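Local coordinates for protein O-succinylhomoserine sulfhydrylase (Mycobacterium tuberculosis, PDB 3NDN) that probably catalyses the formation of L-homocysteine from O-succinyl-L-homoserine and hydrogen sulfide, using pyridoxal 5'-phosphate as cofactor, at residues 54-57 against 61-64; 71-76 against 82-87; 286-291 against 395-400; 355-360 against 364-369. All blocks are in the same frame, centred on the assembly; numbering follows the deposited sequence.

The four contacts form two touching pairs at different ends of the chain. Interactions 1 and 2 lie near its N-terminal end, with centres about 15 Å apart, and meet where Tyr54 OH weakly bonds Ser76 OG at 3.0 Å. Interactions 3 and 4 share the C-terminal sheet, with centres about 12 Å apart, and are joined by Ser396 N to Leu366 O at 2.8 Å and by Glu400 OE1 to Ser365 OG at 2.8 Å. In one chain, centres of interactions 1 and 4 are about 49 Å apart, yet the tetramer joins these regions: Tyr54 O of one chain bonds Ser357 OG of a second subunit. In interaction 2, Tyr75 OH reaches that subunit's lysine-bound cofactor.

Interaction 1: 54-57 against 61-64; sequences YVYG and VAEK
Tyr56 lays its ring over Ala62 where an extended loop folds back on helix 59-66, a loop-on-helix contact in the N-terminal part of this trans-sulfuration enzyme, whose subunits have the PLP-dependent fold type I. The loop runs between subunits before it reaches the helix. At Tyr54, the carbonyl oxygen accepts a hydrogen bond from Ser357 OG of the second subunit, and at Val55 the side chain packs on Asp355 of that subunit and Thr44 of the third.

Tyr56 then makes the contact. Its CG stands anti to the carbonyl carbon (chi1 -45°), which swings the ring against the first turn of the helix. Ala62 CA sits 4.0 Å from the ring centroid of Tyr56 and 18° off the ring normal, the geometry of a CH-pi contact over the face, although its height of 3.8 Å above the plane comes with an offset toward the rim. The Ala62 methyl lies over the CD2 side of the ring. His72 also meets this ring, the two planes at about 45°, so the aromatic group links the helix to the loop that follows it.

At Gly57 the chain takes up helical backbone angles and turns toward the helix start. Beside that turn, Val61 touches the root of the tyrosine side chain, not the ring centre: Val61 CG1 is 4.2 Å from Tyr56 CB, while Ala62 CB comes to 3.6 Å from Tyr56 CD2.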
# COMPACT_ATOMS: atom_id res chain seq x y z
N TYR A 54 11.43 -12.59 -11.53
CA TYR A 54 12.23 -11.70 -12.40
C TYR A 54 12.35 -12.36 -13.80
O TYR A 54 12.12 -13.57 -13.95
CB TYR A 54 13.62 -11.39 -11.79
CG TYR A 54 13.47 -10.83 -10.37
CD1 TYR A 54 13.42 -9.45 -10.15
CD2 TYR A 54 13.28 -11.69 -9.29
CE1 TYR A 54 13.19 -8.94 -8.84
CE2 TYR A 54 13.04 -11.19 -7.99
CZ TYR A 54 13.02 -9.80 -7.78
OH TYR A 54 12.79 -9.30 -6.50
N VAL A 55 12.68 -11.57 -14.81
CA VAL A 55 12.87 -12.08 -16.18
C VAL A 55 14.33 -11.96 -16.63
O VAL A 55 15.12 -11.20 -16.03
CB VAL A 55 11.90 -11.37 -17.18
CG1 VAL A 55 10.44 -11.59 -16.77
CG2 VAL A 55 12.21 -9.85 -17.29
N TYR A 56 14.71 -12.69 -17.69
CA TYR A 56 16.09 -12.69 -18.19
C TYR A 56 16.13 -12.43 -19.70
O TYR A 56 15.23 -12.87 -20.42
CB TYR A 56 16.79 -14.03 -17.87
CG TYR A 56 16.55 -14.52 -16.46
CD1 TYR A 56 17.25 -13.97 -15.38
CD2 TYR A 56 15.60 -15.51 -16.20
CE1 TYR A 56 17.02 -14.39 -14.08
CE2 TYR A 56 15.36 -15.94 -14.88
CZ TYR A 56 16.07 -15.39 -13.83
OH TYR A 56 15.84 -15.78 -12.52
N GLY A 57 17.15 -11.72 -20.16
CA GLY A 57 17.34 -11.41 -21.58
C GLY A 57 17.60 -12.59 -22.51
O GLY A 57 17.32 -12.52 -23.71
N VAL A 61 21.81 -16.11 -19.73
CA VAL A 61 21.70 -15.27 -18.53
C VAL A 61 20.93 -15.96 -17.39
O VAL A 61 21.29 -15.82 -16.22
CB VAL A 61 21.10 -13.86 -18.84
CG1 VAL A 61 20.82 -13.08 -17.53
CG2 VAL A 61 22.04 -13.07 -19.75
N ALA A 62 19.86 -16.68 -17.73
CA ALA A 62 19.08 -17.42 -16.74
C ALA A 62 19.95 -18.49 -16.06
O ALA A 62 19.89 -18.66 -14.84
CB ALA A 62 17.84 -18.04 -17.37
N GLU A 63 20.74 -19.21 -16.86
CA GLU A 63 21.66 -20.24 -16.34
C GLU A 63 22.71 -19.63 -15.40
O GLU A 63 22.93 -20.14 -14.30
CB GLU A 63 22.31 -21.02 -17.49
CG GLU A 63 23.35 -22.07 -17.03
CD GLU A 63 24.04 -22.82 -18.19
OE1 GLU A 63 24.10 -22.31 -19.33
OE2 GLU A 63 24.57 -23.93 -17.94
N LYS A 64 23.36 -18.55 -15.83
CA LYS A 64 24.38 -17.90 -15.00
C LYS A 64 23.81 -17.35 -13.69
O LYS A 64 24.47 -17.39 -12.65
CB LYS A 64 25.07 -16.76 -15.77
CG LYS A 64 25.94 -17.19 -16.94
CD LYS A 64 26.77 -16.00 -17.44
CE LYS A 64 27.26 -16.22 -18.87
NZ LYS A 64 28.34 -17.26 -18.91

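Interaction 2: 71-76 against 82-87; sequences DHYVYS and TVSVFE
Tyr73 and Ser84 join hydroxyl to hydroxyl, pinning the loop between helices 59-66 and 81-94 to the second of these helices, in the N-terminal part of this PLP-dependent fold type I subunit. The tight part of the contact is confined to this pair: Tyr73 OH lies 2.9 Å from Ser84 OG in a hydrogen bond that either hydroxyl could donate, and Ser84 CB follows at 3.4 Å from Tyr73 OH. The serine oxygen approaches at the edge of the phenol ring and in its plane. Ser84 OG also bonds Asn80 O, in the residue just before the helix, which ties this hydroxyl to the backbone at the helix start. Arg16 adds a cation-pi contact to the Tyr73 ring.

Elsewhere the two segments stand apart, and the summed buried area is just 68 Å². Glu87 OE1 remains 6.9 Å from Tyr73 OH, and Val83 CG2 is 5.8 Å from Ser76 O. The loop therefore bridges to the helix through one long side chain. Tyr75 OH hydrogen-bonds the lysine-bound cofactor group of the second subunit, which makes this loop part of the neighbouring active site. Behind Tyr73 the loop is braced by its own histidine: His72 ND1 donates to Tyr73 O at 2.8 Å with an N-H...O angle of 161°, meeting a lone pair in the carbonyl plane, and the acceptor lies 8° out of the imidazole plane.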
# COMPACT_ATOMS: atom_id res chain seq x y z
N ASP A 71 24.92 -11.30 -10.23
CA ASP A 71 24.12 -10.87 -9.07
C ASP A 71 22.65 -10.44 -9.39
O ASP A 71 21.96 -9.87 -8.55
CB ASP A 71 24.86 -9.83 -8.21
CG ASP A 71 24.89 -8.44 -8.83
OD1 ASP A 71 24.58 -8.30 -10.03
OD2 ASP A 71 25.24 -7.48 -8.11
N HIS A 72 22.21 -10.74 -10.61
CA HIS A 72 20.81 -10.61 -11.06
C HIS A 72 19.86 -11.23 -10.01
O HIS A 72 20.15 -12.29 -9.45
CB HIS A 72 20.67 -11.37 -12.40
CG HIS A 72 19.47 -10.99 -13.22
ND1 HIS A 72 18.17 -11.19 -12.79
CD2 HIS A 72 19.37 -10.51 -14.48
CE1 HIS A 72 17.33 -10.80 -13.73
NE2 HIS A 72 18.04 -10.38 -14.77
N TYR A 73 18.72 -10.57 -9.75
CA TYR A 73 17.76 -11.12 -8.79
C TYR A 73 17.06 -12.37 -9.35
O TYR A 73 16.95 -12.51 -10.58
CB TYR A 73 16.74 -10.05 -8.37
CG TYR A 73 17.29 -9.05 -7.37
CD1 TYR A 73 17.29 -9.33 -6.00
CD2 TYR A 73 17.84 -7.82 -7.80
CE1 TYR A 73 17.80 -8.43 -5.07
CE2 TYR A 73 18.37 -6.90 -6.87
CZ TYR A 73 18.34 -7.21 -5.51
OH TYR A 73 18.84 -6.33 -4.57
N VAL A 74 16.60 -13.26 -8.47
CA VAL A 74 16.02 -14.56 -8.91
C VAL A 74 14.62 -14.84 -8.37
O VAL A 74 13.73 -15.24 -9.12
CB VAL A 74 16.98 -15.77 -8.57
CG1 VAL A 74 16.32 -17.12 -8.86
CG2 VAL A 74 18.28 -15.65 -9.35
N TYR A 75 14.41 -14.65 -7.06
CA TYR A 75 13.11 -14.92 -6.45
C TYR A 75 13.03 -14.20 -5.11
O TYR A 75 13.98 -14.26 -4.32
CB TYR A 75 12.89 -16.43 -6.26
CG TYR A 75 11.45 -16.84 -5.97
CD1 TYR A 75 11.08 -17.33 -4.71
CD2 TYR A 75 10.46 -16.75 -6.96
CE1 TYR A 75 9.75 -17.72 -4.43
CE2 TYR A 75 9.13 -17.13 -6.69
CZ TYR A 75 8.78 -17.61 -5.43
OH TYR A 75 7.48 -17.99 -5.17
N SER A 76 11.91 -13.54 -4.87
CA SER A 76 11.74 -12.66 -3.70
C SER A 76 11.74 -13.32 -2.32
O SER A 76 11.98 -12.62 -1.32
CB SER A 76 10.52 -11.75 -3.87
OG SER A 76 10.79 -10.74 -4.83
N THR A 82 13.84 -3.78 -3.01
CA THR A 82 13.35 -2.97 -1.87
C THR A 82 13.80 -3.55 -0.51
O THR A 82 14.24 -2.80 0.40
CB THR A 82 11.80 -2.81 -1.94
OG1 THR A 82 11.44 -2.29 -3.23
CG2 THR A 82 11.26 -1.90 -0.85
N VAL A 83 13.67 -4.87 -0.34
CA VAL A 83 14.20 -5.53 0.84
C VAL A 83 15.72 -5.26 1.04
O VAL A 83 16.17 -5.05 2.16
CB VAL A 83 13.85 -7.06 0.86
CG1 VAL A 83 14.50 -7.77 2.07
CG2 VAL A 83 12.34 -7.25 0.91
N SER A 84 16.49 -5.26 -0.06
CA SER A 84 17.94 -4.96 0.03
C SER A 84 18.26 -3.55 0.58
O SER A 84 19.27 -3.38 1.27
CB SER A 84 18.62 -5.13 -1.35
OG SER A 84 18.65 -6.49 -1.73
N VAL A 85 17.42 -2.56 0.26
CA VAL A 85 17.61 -1.20 0.75
C VAL A 85 17.39 -1.15 2.28
O VAL A 85 18.19 -0.53 2.99
CB VAL A 85 16.68 -0.16 0.02
CG1 VAL A 85 16.81 1.24 0.62
CG2 VAL A 85 16.97 -0.12 -1.51
N PHE A 86 16.36 -1.85 2.78
CA PHE A 86 16.12 -1.92 4.25
C PHE A 86 17.33 -2.59 4.97
O PHE A 86 17.80 -2.08 6.01
CB PHE A 86 14.82 -2.70 4.60
CG PHE A 86 14.73 -3.11 6.05
CD1 PHE A 86 14.50 -2.15 7.04
CD2 PHE A 86 14.90 -4.45 6.44
CE1 PHE A 86 14.44 -2.52 8.39
CE2 PHE A 86 14.85 -4.82 7.77
CZ PHE A 86 14.63 -3.86 8.76
N GLU A 87 17.77 -3.73 4.44
CA GLU A 87 18.90 -4.53 4.99
C GLU A 87 20.17 -3.68 5.07
O GLU A 87 20.87 -3.67 6.10
CB GLU A 87 19.17 -5.78 4.16
CG GLU A 87 18.16 -6.94 4.31
CD GLU A 87 18.31 -8.05 3.25
OE1 GLU A 87 18.95 -7.79 2.19
OE2 GLU A 87 17.77 -9.18 3.46

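Interaction 3: 286-291 against 395-400; sequences ASAQRI and ISVGLE
Val397 carries this contact, facing Ser287 and Ala288 on one turn of helix 277-296 and Ile291 on the next. Its CB already meets the helix, 4.2 Å from Ala288 CB. From there the two methyls part. CG1, extended opposite the backbone nitrogen (chi1 179°), reaches the serine, with Val397 CG1 3.4 Å from Ser287 OG. Val397 CG2 is 4.1 Å from Ala288 CB and 3.8 Å from Ile291 CD1, the isoleucine and valine reaching toward each other tip to tip. Val397 CG1 also lies 4.0 Å from Ile291 CD1, so the isoleucine tip touches both methyls.

A water continues the polar edge. It accepts from Ser287 OG at 2.9 Å and donates to Gly398 O at 2.9 Å and to Glu400 O at 2.7 Å, bridging the helix to two carbonyls of the turn after the strand. Ser287 OG also bonds Thr402 OG1, at the start of helix 402-413, so its hydroxyl joins both the water and that helix. Ile291 packs further on Ile409 of the same helix. Such packing of a helix against the residues that leave a sheet strand belongs to the C-terminal alpha/beta domain of PLP-dependent fold type I.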
# COMPACT_ATOMS: atom_id res chain seq x y z
N ALA A 286 14.55 11.15 26.51
CA ALA A 286 14.54 12.30 27.40
C ALA A 286 13.23 12.40 28.19
O ALA A 286 13.23 12.74 29.39
CB ALA A 286 14.82 13.60 26.61
N SER A 287 12.13 12.10 27.50
CA SER A 287 10.80 12.11 28.11
C SER A 287 10.67 11.03 29.19
O SER A 287 10.17 11.29 30.30
CB SER A 287 9.73 11.95 27.02
OG SER A 287 8.41 11.99 27.55
N ALA A 288 11.16 9.83 28.89
CA ALA A 288 11.13 8.72 29.87
C ALA A 288 11.97 9.03 31.14
O ALA A 288 11.57 8.69 32.28
CB ALA A 288 11.58 7.43 29.21
N GLN A 289 13.12 9.69 30.95
CA GLN A 289 13.97 10.13 32.08
C GLN A 289 13.19 11.05 33.02
O GLN A 289 13.25 10.90 34.24
CB GLN A 289 15.23 10.84 31.54
CG GLN A 289 16.20 11.37 32.60
CD GLN A 289 17.16 10.30 33.12
OE1 GLN A 289 17.75 9.54 32.34
NE2 GLN A 289 17.36 10.27 34.43
N ARG A 290 12.45 12.02 32.45
CA ARG A 290 11.63 12.94 33.25
C ARG A 290 10.49 12.23 33.99
O ARG A 290 10.18 12.57 35.13
CB ARG A 290 11.05 14.09 32.39
CG ARG A 290 12.03 15.21 32.00
CD ARG A 290 11.30 16.38 31.29
NE ARG A 290 10.21 16.92 32.11
CZ ARG A 290 9.25 17.74 31.68
NH1 ARG A 290 9.20 18.16 30.43
NH2 ARG A 290 8.32 18.14 32.54
N ILE A 291 9.85 11.28 33.32
CA ILE A 291 8.74 10.49 33.89
C ILE A 291 9.22 9.58 35.04
O ILE A 291 8.54 9.45 36.07
CB ILE A 291 7.93 9.73 32.76
CG1 ILE A 291 7.11 10.72 31.93
CG2 ILE A 291 6.99 8.64 33.35
CD1 ILE A 291 6.65 10.20 30.54
N ILE A 395 5.08 1.40 31.92
CA ILE A 395 4.66 2.45 30.96
C ILE A 395 5.66 2.59 29.78
O ILE A 395 6.88 2.73 29.99
CB ILE A 395 4.46 3.84 31.64
CG1 ILE A 395 3.32 3.77 32.67
CG2 ILE A 395 4.15 4.93 30.59
CD1 ILE A 395 3.17 5.05 33.52
N SER A 396 5.12 2.52 28.57
CA SER A 396 5.90 2.71 27.33
C SER A 396 5.74 4.15 26.84
O SER A 396 4.63 4.58 26.52
CB SER A 396 5.44 1.69 26.28
OG SER A 396 6.15 1.80 25.05
N VAL A 397 6.84 4.89 26.80
CA VAL A 397 6.82 6.35 26.50
C VAL A 397 6.98 6.70 25.01
O VAL A 397 7.97 6.31 24.37
CB VAL A 397 7.87 7.11 27.36
CG1 VAL A 397 7.90 8.63 27.05
CG2 VAL A 397 7.58 6.88 28.86
N GLY A 398 6.00 7.45 24.49
CA GLY A 398 5.95 7.87 23.09
C GLY A 398 6.35 9.33 22.88
O GLY A 398 7.33 9.81 23.47
N LEU A 399 5.59 10.03 22.04
CA LEU A 399 5.95 11.36 21.56
C LEU A 399 5.01 12.49 21.98
O LEU A 399 5.23 13.65 21.62
CB LEU A 399 6.11 11.33 20.01
CG LEU A 399 7.27 10.52 19.43
CD1 LEU A 399 7.25 10.49 17.88
CD2 LEU A 399 8.62 11.03 19.92
N GLU A 400 3.97 12.18 22.76
CA GLU A 400 3.10 13.24 23.30
C GLU A 400 3.90 14.20 24.22
O GLU A 400 5.00 13.86 24.69
CB GLU A 400 1.88 12.65 24.05
CG GLU A 400 1.10 11.57 23.29
CD GLU A 400 1.56 10.15 23.61
OE1 GLU A 400 2.75 9.93 23.88
OE2 GLU A 400 0.73 9.22 23.56
O HOH W 1 7.08 12.22 24.98

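Interaction 4: 355-360 against 364-369; sequences DISNNL and KSLVTH
Leu366 turns its CG opposite the carbonyl carbon (chi1 -46°), which sends both methyls into the bend of 355-360: Leu366 CD2 rests 3.9 Å from Asp355 CB and an equal distance from Ser357 CB, while Leu366 CD1 meets Asn359 O at 3.6 Å. Val367 holds CG1 between its backbone N and carbonyl carbon (chi1 65°), bringing that methyl to 4.2 Å from Ile356 CG1. These two side chains lie side by side and point the same way, on the face of the sheet away from Asp355 and Leu366.

The strands are a parallel pair at the end of the five-stranded mixed sheet of the C-terminal domain, 355-356 being outermost within the chain. Val367 N donates to Asp355 O at 2.9 Å, and Ser357 N to Val367 O at 3.0 Å with an N-H...O angle of 163°; Asp355 N to Ser365 O is weak. The buried Asp355 carboxylate has salt-bridge partners from the fourth subunit, Arg33 and Arg38, which probably stabilise its negative charge. Ser357 OG instead bonds Tyr54 O of the second subunit. Further along, Asn358 OD1 bonds Thr374 OG1, and the side chains of Asn358 and Thr368 cross obliquely, with Thr368 CG2 3.8 Å from Asn358 OD1.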
# COMPACT_ATOMS: atom_id res chain seq x y z
N ASP A 355 -3.18 4.74 26.45
CA ASP A 355 -3.99 3.54 26.15
C ASP A 355 -3.52 2.31 26.94
O ASP A 355 -2.33 2.15 27.16
CB ASP A 355 -3.91 3.14 24.64
CG ASP A 355 -4.54 4.17 23.69
OD1 ASP A 355 -5.72 4.54 23.86
OD2 ASP A 355 -3.85 4.56 22.71
N ILE A 356 -4.45 1.42 27.32
CA ILE A 356 -4.11 0.11 27.93
C ILE A 356 -3.77 -0.88 26.79
O ILE A 356 -4.62 -1.20 25.97
CB ILE A 356 -5.30 -0.46 28.80
CG1 ILE A 356 -5.66 0.51 29.92
CG2 ILE A 356 -4.98 -1.86 29.38
CD1 ILE A 356 -7.01 0.19 30.62
N SER A 357 -2.51 -1.35 26.75
CA SER A 357 -1.99 -2.19 25.64
C SER A 357 -0.63 -2.79 26.01
O SER A 357 0.14 -2.16 26.74
CB SER A 357 -1.85 -1.36 24.36
OG SER A 357 -1.49 -2.15 23.23
N ASN A 358 -0.33 -3.98 25.49
CA ASN A 358 0.91 -4.69 25.82
C ASN A 358 2.15 -4.41 24.93
O ASN A 358 3.24 -4.98 25.16
CB ASN A 358 0.64 -6.20 25.87
CG ASN A 358 1.74 -6.97 26.57
OD1 ASN A 358 1.97 -6.80 27.79
ND2 ASN A 358 2.43 -7.82 25.83
N ASN A 359 2.02 -3.52 23.95
CA ASN A 359 3.07 -3.30 22.94
C ASN A 359 4.14 -2.27 23.41
O ASN A 359 3.99 -1.67 24.49
CB ASN A 359 2.41 -2.90 21.60
CG ASN A 359 3.17 -3.44 20.37
OD1 ASN A 359 4.35 -3.81 20.45
ND2 ASN A 359 2.49 -3.45 19.21
N LEU A 360 5.20 -2.11 22.62
CA LEU A 360 6.34 -1.22 22.89
C LEU A 360 6.81 -0.48 21.64
O LEU A 360 6.59 -0.94 20.52
CB LEU A 360 7.55 -2.02 23.42
CG LEU A 360 7.46 -2.82 24.72
CD1 LEU A 360 8.68 -3.75 24.91
CD2 LEU A 360 7.33 -1.88 25.89
N LYS A 364 2.55 6.50 20.22
CA LYS A 364 1.46 6.54 21.21
C LYS A 364 1.93 5.90 22.52
O LYS A 364 2.43 4.76 22.51
CB LYS A 364 0.23 5.79 20.66
CG LYS A 364 -0.49 6.50 19.48
CD LYS A 364 -1.58 5.60 18.85
CE LYS A 364 -2.41 6.32 17.77
NZ LYS A 364 -1.59 6.98 16.68
N SER A 365 1.77 6.60 23.65
CA SER A 365 2.14 6.02 24.94
C SER A 365 1.13 4.95 25.38
O SER A 365 -0.06 5.09 25.14
CB SER A 365 2.27 7.11 26.01
OG SER A 365 3.37 7.96 25.75
N LEU A 366 1.64 3.89 26.01
CA LEU A 366 0.86 2.70 26.40
C LEU A 366 1.19 2.21 27.83
O LEU A 366 2.32 2.41 28.32
CB LEU A 366 1.10 1.56 25.41
CG LEU A 366 1.08 1.80 23.90
CD1 LEU A 366 1.61 0.61 23.16
CD2 LEU A 366 -0.33 2.14 23.40
N VAL A 367 0.21 1.56 28.49
CA VAL A 367 0.37 1.04 29.87
C VAL A 367 -0.11 -0.43 29.98
O VAL A 367 -1.12 -0.80 29.38
CB VAL A 367 -0.31 1.96 30.93
CG1 VAL A 367 -1.84 2.02 30.77
CG2 VAL A 367 0.04 1.54 32.35
N THR A 368 0.62 -1.24 30.73
CA THR A 368 0.22 -2.64 30.96
C THR A 368 0.49 -3.15 32.40
O THR A 368 1.35 -2.61 33.11
CB THR A 368 0.83 -3.59 29.88
OG1 THR A 368 0.10 -4.82 29.86
CG2 THR A 368 2.31 -3.88 30.16
N HIS A 369 -0.24 -4.20 32.82
CA HIS A 369 -0.04 -4.85 34.12
C HIS A 369 0.60 -6.22 33.88
O HIS A 369 -0.10 -7.17 33.50
CB HIS A 369 -1.41 -5.02 34.82
CG HIS A 369 -1.34 -5.67 36.18
ND1 HIS A 369 -1.82 -6.94 36.42
CD2 HIS A 369 -0.89 -5.20 37.37
CE1 HIS A 369 -1.64 -7.24 37.70
NE2 HIS A 369 -1.09 -6.20 38.29